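Local structure of hydrolase, HAD superfamily, subfamily III A (3N1U) at residues G41-V49 with A71-R79. The protein probably hydrolyses 3-deoxy-D-manno-octulosonate 8-phosphate to 3-deoxy-D-manno-octulosonate and inorganic phosphate, a magnesium-dependent step of lipopolysaccharide biosynthesis. Residues are numbered along the deposited sequence; the frame is centred on the assembly and turned at random.
Sequences GNELKSFHV and AQNAVVDHR
Phe47 and Arg79 form the aromatic part of this contact. Arg79 CG sits 3.6 Å from the centroid of the Phe47 ring and almost on the ring normal, a CH-pi contact. The arginine chain bends at CB-CG (chi2 66°), then runs back over the ring toward the Phe47 backbone. Arg79 NE comes 3.4 Å from Phe47 CB. The guanidinium is tilted 33° from the ring plane, so the two planes do not stack flat. Gln82, one turn further along the helix, takes a hydrogen bond from Arg79 NH1.

The apolar part centres on Val75. Its CG1 lies in the plane of the Phe47 ring, at the edge, 3.7 Å from Phe47 CE2. The same methyl packs against the Lys45 methylenes. Lys45 CE is 3.9 Å from Val76 CG2 and also packs on Ala71 CB. Val75 CG2 points the other way along the strand and rests 3.6 Å from Glu43 O.

Strand 43-48 belongs to the beta-hairpin inserted after the DxD strand of the HAD-type Rossmann core, as in other KdsC phosphatases. Helix 74-83 follows core strand 64-68. A neighbouring subunit pairs antiparallel with strand 43-48 and carries the sheet across the interface.

In the polar part, near the metal site, Lys45 NZ makes a salt bridge with Asp27, a calcium ligand. Lys45 NZ and Asn73 ND2 are both donors and merely touch, at 3.5 Å. Glu43 OE1 lies 3.8 Å from Asn73 CB and bonds to Asn39 of the neighbouring subunit.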
loop_
_atom_site.group_PDB
_atom_site.type_symbol
_atom_site.label_atom_id
_atom_site.label_comp_id
_atom_site.label_asym_id
_atom_site.label_seq_id
_atom_site.Cartn_x
_atom_site.Cartn_y
_atom_site.Cartn_z
ATOM N N GLY A 41 10.170 0.714 -19.248
ATOM C CA GLY A 41 9.741 -0.695 -19.250
ATOM C C GLY A 41 10.407 -1.646 -18.262
ATOM O O GLY A 41 10.147 -2.846 -18.324
ATOM N N ASN A 42 11.252 -1.147 -17.348
ATOM C CA ASN A 42 11.700 -1.975 -16.231
ATOM C C ASN A 42 10.476 -2.320 -15.384
ATOM O O ASN A 42 9.502 -1.559 -15.411
ATOM C CB ASN A 42 12.700 -1.239 -15.350
ATOM C CG ASN A 42 13.433 -2.185 -14.356
ATOM O OD1 ASN A 42 13.428 -3.443 -14.479
ATOM N ND2 ASN A 42 14.072 -1.560 -13.355
ATOM N N GLU A 43 10.524 -3.441 -14.673
ATOM C CA GLU A 43 9.355 -3.956 -13.889
ATOM C C GLU A 43 9.840 -4.340 -12.513
ATOM O O GLU A 43 11.003 -4.786 -12.339
ATOM C CB GLU A 43 8.730 -5.209 -14.515
ATOM C CG GLU A 43 8.309 -5.127 -15.986
ATOM C CD GLU A 43 8.174 -6.516 -16.626
ATOM O OE1 GLU A 43 9.126 -6.990 -17.310
ATOM O OE2 GLU A 43 7.119 -7.145 -16.430
ATOM N N LEU A 44 8.941 -4.254 -11.532
ATOM C CA LEU A 44 9.311 -4.727 -10.205
ATOM C C LEU A 44 8.106 -5.423 -9.656
ATOM O O LEU A 44 6.983 -5.213 -10.150
ATOM C CB LEU A 44 9.667 -3.543 -9.297
ATOM C CG LEU A 44 10.780 -2.623 -9.717
ATOM C CD1 LEU A 44 10.194 -1.385 -10.418
ATOM C CD2 LEU A 44 11.515 -2.139 -8.449
ATOM N N LYS A 45 8.331 -6.296 -8.687
ATOM C CA LYS A 45 7.248 -6.827 -7.857
ATOM C C LYS A 45 7.696 -6.684 -6.404
ATOM O O LYS A 45 8.900 -6.585 -6.116
ATOM C CB LYS A 45 7.001 -8.327 -8.087
ATOM C CG LYS A 45 6.848 -8.733 -9.564
ATOM C CD LYS A 45 6.704 -10.242 -9.718
ATOM C CE LYS A 45 6.496 -10.631 -11.182
ATOM N NZ LYS A 45 5.344 -9.930 -11.920
ATOM N N SER A 46 6.735 -6.827 -5.495
ATOM C CA SER A 46 7.006 -6.616 -4.065
ATOM C C SER A 46 6.646 -7.884 -3.322
ATOM O O SER A 46 5.465 -8.319 -3.392
ATOM C CB SER A 46 6.117 -5.446 -3.572
ATOM O OG SER A 46 6.465 -4.293 -4.338
ATOM N N PHE A 47 7.625 -8.490 -2.611
ATOM C CA PHE A 47 7.396 -9.742 -1.864
ATOM C C PHE A 47 7.450 -9.437 -0.367
ATOM O O PHE A 47 7.986 -8.411 0.008
ATOM C CB PHE A 47 8.507 -10.738 -2.214
ATOM C CG PHE A 47 8.550 -11.091 -3.681
ATOM C CD1 PHE A 47 7.700 -12.092 -4.186
ATOM C CD2 PHE A 47 9.419 -10.430 -4.547
ATOM C CE1 PHE A 47 7.659 -12.424 -5.567
ATOM C CE2 PHE A 47 9.415 -10.740 -5.926
ATOM C CZ PHE A 47 8.558 -11.764 -6.452
ATOM N N HIS A 48 6.952 -10.320 0.498
ATOM C CA HIS A 48 6.880 -9.979 1.896
ATOM C C HIS A 48 7.858 -10.874 2.680
ATOM O O HIS A 48 7.910 -12.089 2.480
ATOM C CB HIS A 48 5.437 -10.182 2.408
ATOM C CG HIS A 48 5.211 -9.532 3.739
ATOM N ND1 HIS A 48 5.731 -10.048 4.936
ATOM C CD2 HIS A 48 4.568 -8.392 4.062
ATOM C CE1 HIS A 48 5.414 -9.229 5.927
ATOM N NE2 HIS A 48 4.713 -8.212 5.424
ATOM N N VAL A 49 8.630 -10.270 3.553
ATOM C CA VAL A 49 9.614 -11.036 4.334
ATOM C C VAL A 49 9.029 -12.135 5.200
ATOM O O VAL A 49 9.709 -13.115 5.486
ATOM C CB VAL A 49 10.455 -10.114 5.230
ATOM C CG1 VAL A 49 11.416 -9.302 4.320
ATOM C CG2 VAL A 49 9.566 -9.273 6.189
ATOM N N ALA A 71 3.869 -15.445 -14.751
ATOM C CA ALA A 71 4.928 -14.432 -14.884
ATOM C C ALA A 71 6.151 -15.055 -15.591
ATOM O O ALA A 71 6.448 -16.232 -15.398
ATOM C CB ALA A 71 5.325 -13.831 -13.479
ATOM N N GLN A 72 6.820 -14.269 -16.436
ATOM C CA GLN A 72 8.002 -14.724 -17.189
ATOM C C GLN A 72 9.225 -13.860 -16.879
ATOM O O GLN A 72 10.315 -14.155 -17.307
ATOM C CB GLN A 72 7.750 -14.623 -18.699
ATOM C CG GLN A 72 6.883 -15.741 -19.278
ATOM C CD GLN A 72 6.716 -15.669 -20.786
ATOM O OE1 GLN A 72 6.615 -14.580 -21.368
ATOM N NE2 GLN A 72 6.675 -16.845 -21.436
ATOM N N ASN A 73 9.044 -12.764 -16.167
ATOM C CA ASN A 73 10.147 -11.806 -16.086
ATOM C C ASN A 73 11.239 -12.237 -15.074
ATOM O O ASN A 73 11.016 -13.120 -14.246
ATOM C CB ASN A 73 9.585 -10.412 -15.784
ATOM C CG ASN A 73 8.791 -10.400 -14.495
ATOM O OD1 ASN A 73 9.375 -10.352 -13.431
ATOM N ND2 ASN A 73 7.468 -10.522 -14.585
ATOM N N ALA A 74 12.407 -11.611 -15.155
ATOM C CA ALA A 74 13.554 -11.953 -14.331
ATOM C C ALA A 74 13.394 -11.597 -12.826
ATOM O O ALA A 74 14.083 -12.177 -12.005
ATOM C CB ALA A 74 14.831 -11.336 -14.904
ATOM N N VAL A 75 12.469 -10.690 -12.467
ATOM C CA VAL A 75 12.126 -10.533 -11.037
ATOM C C VAL A 75 11.904 -11.894 -10.331
ATOM O O VAL A 75 12.382 -12.111 -9.215
ATOM C CB VAL A 75 10.845 -9.672 -10.854
ATOM C CG1 VAL A 75 10.431 -9.639 -9.349
ATOM C CG2 VAL A 75 11.070 -8.266 -11.378
ATOM N N VAL A 76 11.143 -12.786 -10.975
ATOM C CA VAL A 76 10.796 -14.075 -10.396
ATOM C C VAL A 76 12.088 -14.881 -10.129
ATOM O O VAL A 76 12.269 -15.399 -9.044
ATOM C CB VAL A 76 9.795 -14.854 -11.302
ATOM C CG1 VAL A 76 9.564 -16.295 -10.801
ATOM C CG2 VAL A 76 8.447 -14.036 -11.417
ATOM N N ASP A 77 12.994 -14.939 -11.114
ATOM C CA ASP A 77 14.243 -15.694 -10.980
ATOM C C ASP A 77 15.084 -15.169 -9.820
ATOM O O ASP A 77 15.637 -15.975 -9.008
ATOM C CB ASP A 77 15.050 -15.631 -12.284
ATOM C CG ASP A 77 14.250 -16.158 -13.464
ATOM O OD1 ASP A 77 13.957 -17.381 -13.518
ATOM O OD2 ASP A 77 13.938 -15.353 -14.342
ATOM N N HIS A 78 15.156 -13.844 -9.713
ATOM C CA HIS A 78 15.927 -13.234 -8.609
ATOM C C HIS A 78 15.353 -13.591 -7.270
ATOM O O HIS A 78 16.089 -13.945 -6.352
ATOM C CB HIS A 78 16.018 -11.714 -8.740
ATOM C CG HIS A 78 16.895 -11.273 -9.865
ATOM N ND1 HIS A 78 16.422 -10.563 -10.952
ATOM C CD2 HIS A 78 18.222 -11.439 -10.067
ATOM C CE1 HIS A 78 17.427 -10.312 -11.777
ATOM N NE2 HIS A 78 18.526 -10.837 -11.267
ATOM N N ARG A 79 14.035 -13.536 -7.158
ATOM C CA ARG A 79 13.399 -13.934 -5.892
ATOM C C ARG A 79 13.570 -15.420 -5.555
ATOM O O ARG A 79 13.820 -15.787 -4.400
ATOM C CB ARG A 79 11.916 -13.539 -5.870
ATOM C CG ARG A 79 11.208 -13.848 -4.524
ATOM C CD ARG A 79 11.764 -12.976 -3.356
ATOM N NE ARG A 79 10.977 -13.108 -2.120
ATOM C CZ ARG A 79 11.503 -12.935 -0.897
ATOM N NH1 ARG A 79 12.815 -12.646 -0.751
ATOM N NH2 ARG A 79 10.749 -13.091 0.172
#